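Local coordinates for protein-glutamine gamma-glutamyltransferase (Pseudomonas aeruginosa PAO1, PDB 6G49) that shows transglutaminase activity in vitro, joining glutamine and lysine side chains of proteins, and is critical for the viability of the bacterium, at residues R211-F217 / F234-R239; V34-E39 / P115-W120. One frame throughout, in Å; residues are numbered along the deposited sequence. Where two conformers were deposited one is given.

Interaction 1 (R211-F217 / F234-R239)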
loop_
_atom_site.group_PDB
_atom_site.type_symbol
_atom_site.label_atom_id
_atom_site.label_comp_id
_atom_site.label_asym_id
_atom_site.label_seq_id
_atom_site.Cartn_x
_atom_site.Cartn_y
_atom_site.Cartn_z
ATOM N N ARG A 211 16.350 -9.046 -4.252
ATOM C CA ARG A 211 17.379 -8.358 -3.480
ATOM C C ARG A 211 16.967 -8.296 -2.001
ATOM O O ARG A 211 17.771 -8.459 -1.067
ATOM C CB ARG A 211 17.679 -6.947 -4.000
ATOM C CG ARG A 211 18.372 -6.926 -5.346
ATOM C CD ARG A 211 18.548 -5.475 -5.735
ATOM N NE ARG A 211 19.414 -4.736 -4.826
ATOM C CZ ARG A 211 20.732 -4.642 -4.990
ATOM N NH1 ARG A 211 21.313 -5.248 -6.016
ATOM N NH2 ARG A 211 21.447 -3.969 -4.122
ATOM N N PHE A 212 15.686 -8.035 -1.745
ATOM C CA PHE A 212 15.247 -7.984 -0.397
ATOM C C PHE A 212 15.294 -9.389 0.237
ATOM O O PHE A 212 15.510 -9.532 1.426
ATOM C CB PHE A 212 13.822 -7.413 -0.300
ATOM C CG PHE A 212 13.687 -5.952 -0.663
ATOM C CD1 PHE A 212 14.376 -4.971 0.024
ATOM C CD2 PHE A 212 12.873 -5.567 -1.721
ATOM C CE1 PHE A 212 14.244 -3.633 -0.291
ATOM C CE2 PHE A 212 12.727 -4.226 -2.029
ATOM C CZ PHE A 212 13.412 -3.262 -1.322
ATOM N N ASN A 213 14.994 -10.392 -0.571
ATOM C CA ASN A 213 14.933 -11.756 -0.065
ATOM C C ASN A 213 16.342 -12.255 0.308
ATOM O O ASN A 213 16.522 -12.839 1.365
ATOM C CB ASN A 213 14.276 -12.675 -1.075
ATOM C CG ASN A 213 13.999 -14.055 -0.495
ATOM O OD1 ASN A 213 13.420 -14.177 0.591
ATOM N ND2 ASN A 213 14.323 -15.065 -1.268
ATOM N N HIS A 214 17.346 -11.978 -0.504
ATOM C CA HIS A 214 18.705 -12.570 -0.303
ATOM C C HIS A 214 19.646 -11.748 0.589
ATOM O O HIS A 214 20.607 -12.311 1.136
ATOM C CB HIS A 214 19.323 -12.769 -1.672
ATOM C CG HIS A 214 18.613 -13.832 -2.440
ATOM N ND1 HIS A 214 18.575 -13.846 -3.812
ATOM C CD2 HIS A 214 17.922 -14.918 -2.039
ATOM C CE1 HIS A 214 17.887 -14.892 -4.217
ATOM N NE2 HIS A 214 17.452 -15.548 -3.160
ATOM N N GLU A 215 19.469 -10.424 0.670
ATOM C CA GLU A 215 20.345 -9.568 1.420
ATOM C C GLU A 215 19.847 -9.529 2.844
ATOM O O GLU A 215 18.691 -9.874 3.082
ATOM C CB GLU A 215 20.463 -8.194 0.772
ATOM C CG GLU A 215 21.039 -8.273 -0.613
ATOM C CD GLU A 215 20.991 -6.942 -1.331
ATOM O OE1 GLU A 215 20.950 -5.896 -0.623
ATOM O OE2 GLU A 215 20.979 -6.942 -2.579
ATOM N N PRO A 216 20.727 -9.160 3.799
ATOM C CA PRO A 216 20.396 -9.240 5.217
ATOM C C PRO A 216 19.559 -8.048 5.720
ATOM O O PRO A 216 19.919 -7.350 6.668
ATOM C CB PRO A 216 21.788 -9.325 5.864
ATOM C CG PRO A 216 22.649 -8.495 4.946
ATOM C CD PRO A 216 22.132 -8.789 3.562
ATOM N N PHE A 217 18.368 -7.926 5.120
ATOM C CA PHE A 217 17.413 -6.889 5.531
ATOM C C PHE A 217 16.738 -7.309 6.831
ATOM O O PHE A 217 16.383 -8.478 7.070
ATOM C CB PHE A 217 16.391 -6.689 4.397
ATOM C CG PHE A 217 16.886 -5.811 3.280
ATOM C CD1 PHE A 217 16.736 -4.420 3.363
ATOM C CD2 PHE A 217 17.462 -6.340 2.145
ATOM C CE1 PHE A 217 17.201 -3.594 2.356
ATOM C CE2 PHE A 217 17.948 -5.521 1.150
ATOM C CZ PHE A 217 17.814 -4.134 1.260
ATOM N N PHE A 234 19.072 3.274 3.280
ATOM C CA PHE A 234 18.305 2.084 3.591
ATOM C C PHE A 234 18.716 0.911 2.717
ATOM O O PHE A 234 18.968 -0.177 3.220
ATOM C CB PHE A 234 16.798 2.365 3.513
ATOM C CG PHE A 234 15.980 1.106 3.497
ATOM C CD1 PHE A 234 15.814 0.338 4.661
ATOM C CD2 PHE A 234 15.312 0.700 2.357
ATOM C CE1 PHE A 234 15.064 -0.829 4.631
ATOM C CE2 PHE A 234 14.553 -0.461 2.322
ATOM C CZ PHE A 234 14.396 -1.220 3.480
ATOM N N LEU A 235 18.766 1.053 1.386
ATOM C CA LEU A 235 19.000 -0.124 0.525
ATOM C C LEU A 235 20.432 -0.698 0.648
ATOM O O LEU A 235 20.601 -1.846 0.364
ATOM C CB LEU A 235 18.782 0.251 -0.943
ATOM C CG LEU A 235 17.334 0.431 -1.346
ATOM C CD1 LEU A 235 17.240 0.938 -2.790
ATOM C CD2 LEU A 235 16.578 -0.883 -1.174
ATOM N N PHE A 236 21.405 0.180 0.880
ATOM C CA PHE A 236 22.842 -0.209 0.674
ATOM C C PHE A 236 23.652 -0.121 1.977
ATOM O O PHE A 236 24.753 -0.651 2.007
ATOM C CB PHE A 236 23.487 0.641 -0.419
ATOM C CG PHE A 236 22.703 0.648 -1.699
ATOM C CD1 PHE A 236 22.532 -0.514 -2.422
ATOM C CD2 PHE A 236 22.166 1.828 -2.179
ATOM C CE1 PHE A 236 21.798 -0.509 -3.597
ATOM C CE2 PHE A 236 21.424 1.828 -3.350
ATOM C CZ PHE A 236 21.224 0.660 -4.040
ATOM N N ASP A 237 23.166 0.587 2.994
ATOM C CA ASP A 237 23.918 0.815 4.262
ATOM C C ASP A 237 23.233 0.104 5.428
ATOM O O ASP A 237 23.736 -0.915 5.921
ATOM C CB ASP A 237 24.194 2.297 4.508
ATOM C CG ASP A 237 24.940 2.995 3.378
ATOM O OD1 ASP A 237 25.503 2.283 2.506
ATOM O OD2 ASP A 237 24.925 4.271 3.359
ATOM N N THR A 238 22.059 0.572 5.863
ATOM C CA THR A 238 21.420 0.063 7.069
ATOM C C THR A 238 20.722 -1.274 6.776
ATOM O O THR A 238 20.633 -2.138 7.664
ATOM C CB THR A 238 20.479 1.080 7.716
ATOM O OG1 THR A 238 19.310 1.210 6.878
ATOM C CG2 THR A 238 21.128 2.418 7.974
ATOM N N ARG A 239 20.073 -1.405 5.598
ATOM C CA ARG A 239 19.187 -2.529 5.289
ATOM C C ARG A 239 18.259 -2.851 6.438
ATOM O O ARG A 239 17.951 -4.017 6.705
ATOM C CB ARG A 239 19.969 -3.749 4.821
ATOM C CG ARG A 239 20.727 -3.526 3.540
ATOM C CD ARG A 239 21.298 -4.823 3.020
ATOM N NE ARG A 239 21.844 -4.779 1.680
ATOM C CZ ARG A 239 23.026 -4.258 1.376
ATOM N NH1 ARG A 239 23.732 -3.673 2.320
ATOM N NH2 ARG A 239 23.456 -4.255 0.122
HETATM O O HOH W 1 19.975 -3.518 -1.740
HETATM O O HOH W 2 20.214 -5.257 8.401
#
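Arg239 lies along one face of the Phe217 ring: its CB stands 3.9 Å from the ring centroid and 23° off the normal, a CH-pi contact. Phe212 CD1 sits over the centre of the opposite face, so the ring is sandwiched between an arginine chain and a phenylalanine. Extended from CG to NE (chi2 -171°), the same chain delivers its guanidinium past the ring to Glu215. There Arg239 NE donates to Glu215 OE1 over 2.7 Å in a salt bridge, in the guanidinium plane and on the anti side of a carboxylate that it meets somewhat out of plane; a second bond to OE1 from Arg239 NH2 is weak. These side chains join the C-terminal ends of helices 201-214 and 230-238 in the transglutaminase-like domain, and the Phe234 side chain comes within about 9 Å of that of Cys243, the probable nucleophile. Water 1 donates to Glu215 OE1 and Leu235 O and accepts from Arg211 NH2, bridging both helix ends. Glu215 OE2 stands over the centre of the Arg211 guanidinium, a purely electrostatic approach, while Arg211 NH2 reaches the edge of the Phe236 ring, 3.5 Å from CE1. Deeper in, Phe217 CE1 meets a face of Phe234, the two planes inclined at 56°. Phe212 CE1 packs on Leu235 CD2 at 3.7 Å, and Tyr246 lies edge-to-face with both Phe212 and Phe234.

Interaction 2 (V34-E39 / P115-W120)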
loop_
_atom_site.group_PDB
_atom_site.type_symbol
_atom_site.label_atom_id
_atom_site.label_comp_id
_atom_site.label_asym_id
_atom_site.label_seq_id
_atom_site.Cartn_x
_atom_site.Cartn_y
_atom_site.Cartn_z
ATOM N N VAL A 34 -6.389 12.217 17.184
ATOM C CA VAL A 34 -6.919 10.936 16.612
ATOM C C VAL A 34 -5.767 10.272 15.837
ATOM O O VAL A 34 -5.427 10.679 14.717
ATOM C CB VAL A 34 -8.186 11.194 15.760
ATOM C CG1 VAL A 34 -8.671 9.978 14.985
ATOM C CG2 VAL A 34 -9.327 11.751 16.606
ATOM N N THR A 35 -5.130 9.286 16.480
ATOM C CA THR A 35 -4.091 8.431 15.883
ATOM C C THR A 35 -4.632 7.747 14.616
ATOM O O THR A 35 -5.810 7.356 14.553
ATOM C CB THR A 35 -3.669 7.335 16.868
ATOM O OG1 THR A 35 -3.076 7.966 18.000
ATOM C CG2 THR A 35 -2.695 6.332 16.289
ATOM N N GLY A 36 -3.802 7.646 13.581
ATOM C CA GLY A 36 -4.270 7.011 12.337
ATOM C C GLY A 36 -3.369 7.397 11.189
ATOM O O GLY A 36 -2.341 8.124 11.375
ATOM N N LEU A 37 -3.663 6.847 10.007
ATOM C CA LEU A 37 -2.943 7.168 8.822
ATOM C C LEU A 37 -3.234 8.604 8.424
ATOM O O LEU A 37 -4.368 9.025 8.501
ATOM C CB LEU A 37 -3.386 6.297 7.641
ATOM C CG LEU A 37 -2.961 4.841 7.704
ATOM C CD1 LEU A 37 -3.709 4.070 6.616
ATOM C CD2 LEU A 37 -1.460 4.738 7.505
ATOM N N SER A 38 -2.233 9.264 7.857
ATOM C CA SER A 38 -2.457 10.571 7.273
ATOM C C SER A 38 -2.041 10.550 5.808
ATOM O O SER A 38 -1.736 9.475 5.271
ATOM C CB SER A 38 -1.697 11.591 8.054
ATOM O OG SER A 38 -0.366 11.460 7.780
ATOM N N GLU A 39 -2.104 11.725 5.169
ATOM C CA GLU A 39 -1.993 11.837 3.731
ATOM C C GLU A 39 -0.545 11.710 3.269
ATOM O O GLU A 39 -0.296 11.596 2.048
ATOM C CB GLU A 39 -2.579 13.139 3.194
ATOM C CG GLU A 39 -1.795 14.355 3.592
ATOM C CD GLU A 39 -1.819 14.774 5.041
ATOM O OE1 GLU A 39 -2.788 14.414 5.772
ATOM O OE2 GLU A 39 -0.895 15.538 5.426
ATOM N N PRO A 115 -13.500 6.658 14.333
ATOM C CA PRO A 115 -13.120 7.951 13.762
ATOM C C PRO A 115 -11.626 7.989 13.398
ATOM O O PRO A 115 -10.792 7.519 14.171
ATOM C CB PRO A 115 -13.391 8.929 14.923
ATOM C CG PRO A 115 -14.442 8.245 15.724
ATOM C CD PRO A 115 -14.107 6.771 15.663
ATOM N N SER A 116 -11.375 8.449 12.163
ATOM C CA SER A 116 -10.004 8.598 11.618
ATOM C C SER A 116 -9.578 10.076 11.469
ATOM O O SER A 116 -8.395 10.342 11.281
ATOM C CB SER A 116 -9.904 7.924 10.290
ATOM O OG SER A 116 -10.741 8.568 9.375
ATOM N N SER A 117 -10.544 10.983 11.478
ATOM C CA SER A 117 -10.371 12.370 11.084
ATOM C C SER A 117 -9.768 12.487 9.683
ATOM O O SER A 117 -9.114 13.484 9.369
ATOM C CB SER A 117 -9.546 13.114 12.122
ATOM O OG SER A 117 -10.233 13.173 13.347
ATOM N N GLN A 118 -10.000 11.493 8.819
ATOM C CA GLN A 118 -9.576 11.491 7.456
ATOM C C GLN A 118 -10.709 11.010 6.561
ATOM O O GLN A 118 -11.613 10.276 6.997
ATOM C CB GLN A 118 -8.301 10.660 7.226
ATOM C CG GLN A 118 -7.090 11.092 8.027
ATOM C CD GLN A 118 -6.507 12.396 7.523
ATOM O OE1 GLN A 118 -6.978 12.999 6.562
ATOM N NE2 GLN A 118 -5.383 12.767 8.131
ATOM N N PRO A 119 -10.751 11.402 5.284
ATOM C CA PRO A 119 -11.855 11.029 4.405
ATOM C C PRO A 119 -11.713 9.762 3.562
ATOM O O PRO A 119 -12.040 9.792 2.404
ATOM C CB PRO A 119 -11.900 12.256 3.480
ATOM C CG PRO A 119 -10.463 12.645 3.261
ATOM C CD PRO A 119 -9.820 12.345 4.604
ATOM N N TRP A 120 -11.073 8.708 4.091
ATOM C CA TRP A 120 -10.777 7.470 3.397
ATOM C C TRP A 120 -11.537 6.338 4.078
ATOM O O TRP A 120 -11.458 6.253 5.323
ATOM C CB TRP A 120 -9.263 7.170 3.400
ATOM C CG TRP A 120 -8.502 8.405 3.009
ATOM C CD1 TRP A 120 -8.772 9.209 1.939
ATOM C CD2 TRP A 120 -7.367 8.988 3.680
ATOM N NE1 TRP A 120 -7.891 10.261 1.912
ATOM C CE2 TRP A 120 -7.027 10.166 2.968
ATOM C CE3 TRP A 120 -6.599 8.647 4.799
ATOM C CZ2 TRP A 120 -5.974 10.997 3.351
ATOM C CZ3 TRP A 120 -5.587 9.492 5.212
ATOM C CH2 TRP A 120 -5.275 10.655 4.494
HETATM O O HOH W 3 -5.986 8.969 10.641
HETATM O O HOH W 4 -4.399 11.409 10.619
HETATM O O HOH W 5 -3.481 15.009 8.250
HETATM O O HOH W 6 -5.811 14.893 5.151
#
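Water carries the polar part of this contact: four ordered molecules link Leu37 and Glu39 to Ser116 and Gln118, and none of the direct approaches qualifies as a hydrogen bond. Two irregular loops meet here in the region assigned to the TgpA N-terminal domain, one leading into strand 40-41 and the other running from strand 107-113 to strand 120-124, with an ST turn in which Gln118 N donates to Ser116 OG. The carbonyl oxygen of Leu37 is gripped by two of the waters: water 3 also donates to Ser116 O, and water 4 accepts from Gln118 NE2. Gln118 CG, anti to its own carbonyl carbon (chi1 -58°), lies 3.5 Å from Leu37 O; the bend at chi2 (-72°) then brings NE2 alongside the backbone of Ser38. The amide plane stands 57° from the Glu39 carboxylate, and two further waters span the gap. Water 5 joins NE2 to Glu39 OE1, whereas water 6 donates to Gln118 OE1 and Glu39 OE1, so waters meet both the NH2 and the oxygen of the amide. In the conformer given, one of two deposited, Trp120 presents the edge of its six-membered ring to the peptide between Ser38 and Glu39, CH2 lying 3.4 Å from Glu39 N, while CZ3 comes to 3.5 Å from Leu37 O. One face of the indole is overlain by CB of Gln118, and Leu76 of strand 72-81 also touches the tryptophan. Leu37 itself packs on Ile46 and Leu49 of helix 45-50. At the first modelled residue, Val34, order is poor; Ser117 OG lies 3.7 Å from its CG2 but is hydrogen-bonded to Glu149, and Val34 CG1 rests 3.3 Å from Pro115 O.

In the fold
From the first modelled residue, interaction 2 opens at 34-39 and closes at 115-120, enclosing helix 45-50 and strands 55-61, 72-81 and 107-113. Interaction 1 follows, opening at 211-217 at the end of helix 201-214 and closing at the end of helix 230-238 after 16 intervening residues, which include strand 218-219 and the start of helix 230-238. The two are in series, neither nested nor crossed, and their nearest atoms are about 17 Å apart. Interaction 2 ties the N-terminal segment to a connection between the two sheets, from strand 107-113 to strand 120-124; interaction 1 joins two helices of the transglutaminase-like part. Both approach the proposed Cys243, His287 and Asp303 triad: Leu37 comes within about 8 Å of His287, side chain to side chain, and Phe212 about 9 Å from Asp303.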